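Local coordinates for protein 6-carboxyhexanoate--CoA ligase (Aquifex aeolicus, PDB 5TVA) that belongs to the BioW family of CoA ligases and holds adenosine monophosphate and coenzyme A in neighbouring pockets, at residues R77-I89 / V192-L205. Sequence-based numbering, arbitrary orientation.
Sequences REFAVKKLTQEGI and VSGKEIGYVRITPL
V192 pushes its CG2 methyl into L84, meeting the leucine's branch point and CD2; the gap of 3.4 Å from V192 CG2 to L84 CD2 is a close fit for two methyl carbons. The valine's other methyl, CG1, packs against K83 CB. One turn back along the helix, the small A80 makes a shallow hollow into which two larger side chains reach: L205 brings CD2 to 4.2 Å from A80 CB, and the CD1 tip of I202 comes in beside it. That same tip leans on F79, with I202 CD1 3.6 Å from F79 CD2, while I202 CG1 sits in plane at the ring's edge. F79 swings out to meet it because its CG lies anti to the backbone N (chi1 -178°), and K83 CG rests over one ring face, toward the rim. All this is helix 73-85 laid along the antiparallel hairpin of strands 190-194 and 198-203, part of a mixed six-stranded sheet; the side chains of S193 and Y199 touch helix 158-173. Near the turn, I197 is the bump, its CG2 filling the dip between K83 O and Q86 CB, 3.7 Å from the latter. Bends at chi2 and chi3 curl K83 round, bringing NZ above the carbonyl plane of the Q86 amide, 3.3 Å from Q86 OE1, and to a water that bridges on to I197 O. E87 folds its carboxylate into the mouth of the turn: OE2 takes E196 N on its syn lone pair, in a bond modelled doubtfully short, and I197 N from above the carboxylate plane at 3.1 Å. At the far end, R77 stretches over L205 and clamps its carbonyl side-on, with R77 NE and NH2 each 2.9 Å from L205 O; W181 of strand 177-181 touches both residues.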
ATOM      1  N   ARG A  77      13.822  -8.464   8.482  1.00 59.93           N
ATOM      2  CA  ARG A  77      12.926  -7.901   9.481  1.00 59.13           C
ATOM      3  C   ARG A  77      13.695  -7.169  10.573  1.00 62.51           C
ATOM      4  O   ARG A  77      13.201  -6.177  11.120  1.00 58.03           O
ATOM      5  CB  ARG A  77      12.058  -9.008  10.069  1.00 57.95           C
ATOM      6  CG  ARG A  77      11.260  -9.744   9.015  1.00 58.98           C
ATOM      7  CD  ARG A  77      10.451 -10.878   9.606  1.00 59.11           C
ATOM      8  NE  ARG A  77       9.601 -11.497   8.595  1.00 58.90           N
ATOM      9  CZ  ARG A  77       8.946 -12.641   8.772  1.00 57.64           C
ATOM     10  NH1 ARG A  77       9.055 -13.291   9.918  1.00 64.33           N
ATOM     11  NH2 ARG A  77       8.194 -13.138   7.804  1.00 60.23           N
ATOM     12  N   GLU A  78      14.906  -7.621  10.891  1.00 64.37           N
ATOM     13  CA  GLU A  78      15.731  -6.889  11.845  1.00 59.44           C
ATOM     14  C   GLU A  78      16.091  -5.516  11.292  1.00 58.28           C
ATOM     15  O   GLU A  78      16.013  -4.499  11.999  1.00 58.00           O
ATOM     16  CB  GLU A  78      16.984  -7.706  12.158  1.00 70.87           C
ATOM     17  CG  GLU A  78      17.803  -7.233  13.348  1.00 72.91           C
ATOM     18  CD  GLU A  78      18.813  -8.284  13.806  1.00 78.94           C
ATOM     19  OE1 GLU A  78      19.810  -7.911  14.467  1.00 73.70           O
ATOM     20  OE2 GLU A  78      18.609  -9.482  13.496  1.00 80.36           O
ATOM     21  N   PHE A  79      16.473  -5.468  10.015  1.00 51.28           N
ATOM     22  CA  PHE A  79      16.722  -4.187   9.363  1.00 53.99           C
ATOM     23  C   PHE A  79      15.438  -3.362   9.273  1.00 55.44           C
ATOM     24  O   PHE A  79      15.456  -2.139   9.470  1.00 50.10           O
ATOM     25  CB  PHE A  79      17.320  -4.431   7.978  1.00 48.81           C
ATOM     26  CG  PHE A  79      17.669  -3.181   7.221  1.00 40.92           C
ATOM     27  CD1 PHE A  79      18.713  -2.379   7.622  1.00 49.44           C
ATOM     28  CD2 PHE A  79      16.982  -2.842   6.071  1.00 46.73           C
ATOM     29  CE1 PHE A  79      19.048  -1.235   6.905  1.00 48.66           C
ATOM     30  CE2 PHE A  79      17.307  -1.699   5.348  1.00 43.46           C
ATOM     31  CZ  PHE A  79      18.345  -0.898   5.765  1.00 45.12           C
ATOM     32  N   ALA A  80      14.308  -4.024   8.997  1.00 51.13           N
ATOM     33  CA  ALA A  80      13.043  -3.309   8.873  1.00 52.65           C
ATOM     34  C   ALA A  80      12.700  -2.584  10.170  1.00 51.60           C
ATOM     35  O   ALA A  80      12.358  -1.395  10.160  1.00 45.82           O
ATOM     36  CB  ALA A  80      11.938  -4.282   8.473  1.00 51.60           C
ATOM     37  N   VAL A  81      12.835  -3.279  11.303  1.00 52.12           N
ATOM     38  CA  VAL A  81      12.652  -2.646  12.608  1.00 52.69           C
ATOM     39  C   VAL A  81      13.592  -1.453  12.773  1.00 52.67           C
ATOM     40  O   VAL A  81      13.203  -0.400  13.296  1.00 56.21           O
ATOM     41  CB  VAL A  81      12.846  -3.685  13.727  1.00 50.21           C
ATOM     42  CG1 VAL A  81      12.687  -3.032  15.093  1.00 54.92           C
ATOM     43  CG2 VAL A  81      11.853  -4.813  13.568  1.00 48.33           C
ATOM     44  N   LYS A  82      14.834  -1.587  12.316  1.00 53.38           N
ATOM     45  CA  LYS A  82      15.806  -0.516  12.517  1.00 54.42           C
ATOM     46  C   LYS A  82      15.403   0.741  11.764  1.00 54.42           C
ATOM     47  O   LYS A  82      15.411   1.842  12.330  1.00 55.27           O
ATOM     48  CB  LYS A  82      17.202  -0.971  12.087  1.00 54.76           C
ATOM     49  CG  LYS A  82      18.255   0.109  12.234  1.00 55.61           C
ATOM     50  CD  LYS A  82      19.652  -0.501  12.316  1.00 65.72           C
ATOM     51  CE  LYS A  82      20.358  -0.494  10.970  1.00 62.07           C
ATOM     52  NZ  LYS A  82      20.922   0.845  10.622  1.00 68.24           N
ATOM     53  N   LYS A  83      15.057   0.599  10.479  1.00 50.93           N
ATOM     54  CA  LYS A  83      14.673   1.765   9.686  1.00 49.56           C
ATOM     55  C   LYS A  83      13.440   2.448  10.272  1.00 49.48           C
ATOM     56  O   LYS A  83      13.348   3.683  10.274  1.00 44.71           O
ATOM     57  CB  LYS A  83      14.434   1.353   8.228  1.00 50.40           C
ATOM     58  CG  LYS A  83      15.688   0.740   7.526  1.00 46.82           C
ATOM     59  CD  LYS A  83      16.807   1.755   7.489  1.00 39.45           C
ATOM     60  CE  LYS A  83      16.376   2.995   6.738  1.00 47.80           C
ATOM     61  NZ  LYS A  83      17.460   4.025   6.631  1.00 46.01           N
ATOM     62  N   LEU A  84      12.493   1.656  10.795  1.00 48.38           N
ATOM     63  CA  LEU A  84      11.302   2.216  11.433  1.00 47.89           C
ATOM     64  C   LEU A  84      11.657   3.104  12.623  1.00 52.64           C
ATOM     65  O   LEU A  84      11.049   4.166  12.820  1.00 52.14           O
ATOM     66  CB  LEU A  84      10.357   1.089  11.869  1.00 45.34           C
ATOM     67  CG  LEU A  84       9.590   0.403  10.730  1.00 49.52           C
ATOM     68  CD1 LEU A  84       8.908  -0.922  11.136  1.00 39.71           C
ATOM     69  CD2 LEU A  84       8.574   1.384  10.128  1.00 44.94           C
ATOM     70  N   THR A  85      12.631   2.691  13.442  1.00 52.14           N
ATOM     71  CA  THR A  85      12.960   3.532  14.593  1.00 51.29           C
ATOM     72  C   THR A  85      13.647   4.820  14.160  1.00 51.19           C
ATOM     73  O   THR A  85      13.760   5.758  14.956  1.00 52.00           O
ATOM     74  CB  THR A  85      13.834   2.801  15.618  1.00 50.48           C
ATOM     75  OG1 THR A  85      15.182   2.726  15.135  1.00 56.34           O
ATOM     76  CG2 THR A  85      13.301   1.417  15.939  1.00 52.04           C
ATOM     77  N   GLN A  86      14.107   4.897  12.915  1.00 49.29           N
ATOM     78  CA  GLN A  86      14.591   6.179  12.429  1.00 48.97           C
ATOM     79  C   GLN A  86      13.462   7.139  12.087  1.00 53.97           C
ATOM     80  O   GLN A  86      13.743   8.255  11.636  1.00 55.30           O
ATOM     81  CB  GLN A  86      15.476   5.996  11.200  1.00 53.10           C
ATOM     82  CG  GLN A  86      16.661   5.076  11.380  1.00 52.46           C
ATOM     83  CD  GLN A  86      17.485   4.989  10.114  1.00 54.08           C
ATOM     84  OE1 GLN A  86      17.476   5.910   9.292  1.00 54.10           O
ATOM     85  NE2 GLN A  86      18.179   3.867   9.931  1.00 54.03           N
ATOM     86  N   GLU A  87      12.202   6.726  12.232  1.00 50.95           N
ATOM     87  CA  GLU A  87      11.076   7.648  12.188  1.00 51.83           C
ATOM     88  C   GLU A  87      10.554   7.962  13.587  1.00 55.54           C
ATOM     89  O   GLU A  87       9.398   8.373  13.740  1.00 57.69           O
ATOM     90  CB  GLU A  87       9.945   7.106  11.297  1.00 46.18           C
ATOM     91  CG  GLU A  87      10.209   7.162   9.784  1.00 46.53           C
ATOM     92  CD  GLU A  87      10.138   8.574   9.206  1.00 48.44           C
ATOM     93  OE1 GLU A  87       9.795   9.518   9.947  1.00 53.19           O
ATOM     94  OE2 GLU A  87      10.436   8.759   8.006  1.00 47.86           O
ATOM     95  N   GLY A  88      11.381   7.771  14.611  1.00 54.80           N
ATOM     96  CA  GLY A  88      10.978   8.067  15.967  1.00 52.10           C
ATOM     97  C   GLY A  88      10.103   7.023  16.613  1.00 56.21           C
ATOM     98  O   GLY A  88       9.590   7.261  17.714  1.00 60.18           O
ATOM     99  N   ILE A  89       9.910   5.879  15.975  1.00 54.36           N
ATOM    100  CA  ILE A  89       9.070   4.829  16.536  1.00 51.01           C
ATOM    101  C   ILE A  89       9.884   4.026  17.540  1.00 57.47           C
ATOM    102  O   ILE A  89      11.035   3.659  17.269  1.00 55.20           O
ATOM    103  CB  ILE A  89       8.513   3.934  15.421  1.00 49.80           C
ATOM    104  CG1 ILE A  89       7.574   4.756  14.532  1.00 48.61           C
ATOM    105  CG2 ILE A  89       7.843   2.672  15.984  1.00 46.80           C
ATOM    106  CD1 ILE A  89       6.896   3.938  13.459  1.00 51.27           C
ATOM    107  N   VAL A 192       9.450  -0.440   3.684  1.00 44.23           N
ATOM    108  CA  VAL A 192       9.202   0.337   4.877  1.00 44.31           C
ATOM    109  C   VAL A 192       9.313   1.775   4.415  1.00 47.04           C
ATOM    110  O   VAL A 192      10.156   2.081   3.566  1.00 42.07           O
ATOM    111  CB  VAL A 192      10.214  -0.044   5.978  1.00 48.59           C
ATOM    112  CG1 VAL A 192      11.482   0.837   5.955  1.00 45.98           C
ATOM    113  CG2 VAL A 192       9.559  -0.193   7.291  1.00 45.36           C
ATOM    114  N   SER A 193       8.412   2.649   4.867  1.00 42.14           N
ATOM    115  CA  SER A 193       8.465   4.000   4.329  1.00 41.90           C
ATOM    116  C   SER A 193       8.127   5.019   5.400  1.00 41.49           C
ATOM    117  O   SER A 193       7.520   4.703   6.429  1.00 41.80           O
ATOM    118  CB  SER A 193       7.532   4.181   3.129  1.00 38.44           C
ATOM    119  OG  SER A 193       6.184   4.161   3.537  1.00 43.01           O
ATOM    120  N   GLY A 194       8.530   6.255   5.123  1.00 37.29           N
ATOM    121  CA  GLY A 194       8.305   7.372   6.025  1.00 42.01           C
ATOM    122  C   GLY A 194       8.885   8.604   5.376  1.00 47.35           C
ATOM    123  O   GLY A 194       9.591   8.523   4.362  1.00 45.36           O
ATOM    124  N   LYS A 195       8.563   9.762   5.958  1.00 43.96           N
ATOM    125  CA  LYS A 195       8.999  11.000   5.317  1.00 47.20           C
ATOM    126  C   LYS A 195      10.506  11.196   5.444  1.00 49.38           C
ATOM    127  O   LYS A 195      11.121  11.814   4.564  1.00 52.41           O
ATOM    128  CB  LYS A 195       8.235  12.203   5.887  1.00 49.70           C
ATOM    129  CG  LYS A 195       6.871  12.399   5.260  1.00 50.17           C
ATOM    130  CD  LYS A 195       6.152  13.638   5.762  1.00 51.53           C
ATOM    131  CE  LYS A 195       4.744  13.686   5.186  1.00 53.28           C
ATOM    132  NZ  LYS A 195       3.990  14.924   5.548  1.00 58.79           N
ATOM    133  N   GLU A 196      11.124  10.652   6.499  1.00 49.52           N
ATOM    134  CA  GLU A 196      12.568  10.790   6.688  1.00 51.68           C
ATOM    135  C   GLU A 196      13.354   9.658   6.046  1.00 48.64           C
ATOM    136  O   GLU A 196      14.422   9.898   5.478  1.00 52.92           O
ATOM    137  CB  GLU A 196      12.925  10.859   8.182  1.00 48.63           C
ATOM    138  CG  GLU A 196      11.960  11.658   9.052  1.00 59.00           C
ATOM    139  CD  GLU A 196      11.847  13.126   8.673  1.00 63.07           C
ATOM    140  OE1 GLU A 196      12.246  13.519   7.552  1.00 69.12           O
ATOM    141  OE2 GLU A 196      11.344  13.898   9.510  1.00 76.49           O
ATOM    142  N   ILE A 197      12.867   8.418   6.140  1.00 46.07           N
ATOM    143  CA  ILE A 197      13.624   7.293   5.606  1.00 49.18           C
ATOM    144  C   ILE A 197      13.324   7.039   4.138  1.00 49.70           C
ATOM    145  O   ILE A 197      13.970   6.173   3.526  1.00 46.67           O
ATOM    146  CB  ILE A 197      13.351   6.012   6.416  1.00 47.44           C
ATOM    147  CG1 ILE A 197      11.864   5.657   6.367  1.00 41.92           C
ATOM    148  CG2 ILE A 197      13.840   6.188   7.844  1.00 47.20           C
ATOM    149  CD1 ILE A 197      11.516   4.281   6.951  1.00 39.44           C
ATOM    150  N   GLY A 198      12.366   7.764   3.554  1.00 51.10           N
ATOM    151  CA  GLY A 198      11.990   7.574   2.172  1.00 38.51           C
ATOM    152  C   GLY A 198      11.244   6.268   1.991  1.00 44.63           C
ATOM    153  O   GLY A 198      10.518   5.801   2.876  1.00 46.95           O
ATOM    154  N   TYR A 199      11.436   5.661   0.816  1.00 46.79           N
ATOM    155  CA  TYR A 199      10.820   4.387   0.454  1.00 41.26           C
ATOM    156  C   TYR A 199      11.937   3.349   0.392  1.00 50.37           C
ATOM    157  O   TYR A 199      12.836   3.436  -0.459  1.00 45.32           O
ATOM    158  CB  TYR A 199      10.066   4.524  -0.870  1.00 44.15           C
ATOM    159  CG  TYR A 199       9.421   3.257  -1.406  1.00 47.26           C
ATOM    160  CD1 TYR A 199       8.196   2.821  -0.919  1.00 45.24           C
ATOM    161  CD2 TYR A 199      10.025   2.511  -2.422  1.00 47.20           C
ATOM    162  CE1 TYR A 199       7.586   1.671  -1.413  1.00 42.13           C
ATOM    163  CE2 TYR A 199       9.421   1.351  -2.921  1.00 41.57           C
ATOM    164  CZ  TYR A 199       8.200   0.941  -2.416  1.00 43.25           C
ATOM    165  OH  TYR A 199       7.573  -0.206  -2.887  1.00 39.67           O
ATOM    166  N   VAL A 200      11.888   2.378   1.299  1.00 47.66           N
ATOM    167  CA  VAL A 200      13.019   1.496   1.566  1.00 48.24           C
ATOM    168  C   VAL A 200      12.604   0.075   1.200  1.00 45.39           C
ATOM    169  O   VAL A 200      11.855  -0.575   1.933  1.00 44.41           O
ATOM    170  CB  VAL A 200      13.485   1.599   3.023  1.00 45.87           C
ATOM    171  CG1 VAL A 200      14.776   0.849   3.213  1.00 49.45           C
ATOM    172  CG2 VAL A 200      13.690   3.058   3.384  1.00 42.62           C
ATOM    173  N   ARG A 201      13.100  -0.418   0.062  1.00 52.51           N
ATOM    174  CA  ARG A 201      12.729  -1.741  -0.430  1.00 52.10           C
ATOM    175  C   ARG A 201      13.645  -2.794   0.176  1.00 47.64           C
ATOM    176  O   ARG A 201      14.860  -2.608   0.226  1.00 49.76           O
ATOM    177  CB  ARG A 201      12.803  -1.760  -1.952  1.00 52.83           C
ATOM    178  CG  ARG A 201      12.413  -0.405  -2.547  1.00 51.88           C
ATOM    179  CD  ARG A 201      12.491  -0.397  -4.050  1.00 51.44           C
ATOM    180  NE  ARG A 201      11.930  -1.622  -4.603  1.00 54.27           N
ATOM    181  CZ  ARG A 201      12.616  -2.467  -5.365  1.00 54.21           C
ATOM    182  NH1 ARG A 201      13.881  -2.196  -5.669  1.00 54.73           N
ATOM    183  NH2 ARG A 201      12.032  -3.563  -5.835  1.00 53.41           N
ATOM    184  N   ILE A 202      13.064  -3.886   0.666  1.00 47.65           N
ATOM    185  CA  ILE A 202      13.795  -4.798   1.536  1.00 51.78           C
ATOM    186  C   ILE A 202      13.447  -6.239   1.177  1.00 58.51           C
ATOM    187  O   ILE A 202      12.279  -6.637   1.269  1.00 52.85           O
ATOM    188  CB  ILE A 202      13.495  -4.521   3.016  1.00 51.28           C
ATOM    189  CG1 ILE A 202      14.097  -3.167   3.410  1.00 52.48           C
ATOM    190  CG2 ILE A 202      14.006  -5.657   3.891  1.00 54.98           C
ATOM    191  CD1 ILE A 202      13.620  -2.634   4.747  1.00 48.08           C
ATOM    192  N   THR A 203      14.462  -7.021   0.783  1.00 57.38           N
ATOM    193  CA  THR A 203      14.290  -8.431   0.391  1.00 62.03           C
ATOM    194  C   THR A 203      15.235  -9.350   1.166  1.00 65.95           C
ATOM    195  O   THR A 203      16.411  -9.022   1.341  1.00 66.63           O
ATOM    196  CB  THR A 203      14.560  -8.649  -1.118  1.00 61.88           C
ATOM    197  OG1 THR A 203      14.306  -7.437  -1.839  1.00 66.93           O
ATOM    198  CG2 THR A 203      13.684  -9.761  -1.676  1.00 59.76           C
ATOM    199  N   PRO A 204      14.730 -10.503   1.639  1.00 63.03           N
ATOM    200  CA  PRO A 204      13.319 -10.887   1.629  1.00 64.20           C
ATOM    201  C   PRO A 204      12.676 -10.792   3.013  1.00 67.55           C
ATOM    202  O   PRO A 204      13.289 -11.172   4.014  1.00 65.77           O
ATOM    203  CB  PRO A 204      13.374 -12.339   1.158  1.00 62.63           C
ATOM    204  CG  PRO A 204      14.665 -12.852   1.780  1.00 59.13           C
ATOM    205  CD  PRO A 204      15.598 -11.660   1.935  1.00 61.36           C
ATOM    206  N   LEU A 205      11.443 -10.299   3.071  1.00 64.34           N
ATOM    207  CA  LEU A 205      10.727 -10.210   4.336  1.00 65.00           C
ATOM    208  C   LEU A 205       9.887 -11.453   4.632  1.00 68.63           C
ATOM    209  O   LEU A 205       9.235 -11.511   5.685  1.00 64.22           O
ATOM    210  CB  LEU A 205       9.865  -8.937   4.359  1.00 62.99           C
ATOM    211  CG  LEU A 205      10.653  -7.629   4.534  1.00 60.25           C
ATOM    212  CD1 LEU A 205       9.812  -6.384   4.246  1.00 50.12           C
ATOM    213  CD2 LEU A 205      11.198  -7.573   5.948  1.00 59.43           C
TER
HETATM  214  O   HOH W   1      16.555   5.753   4.626  1.00 47.80           O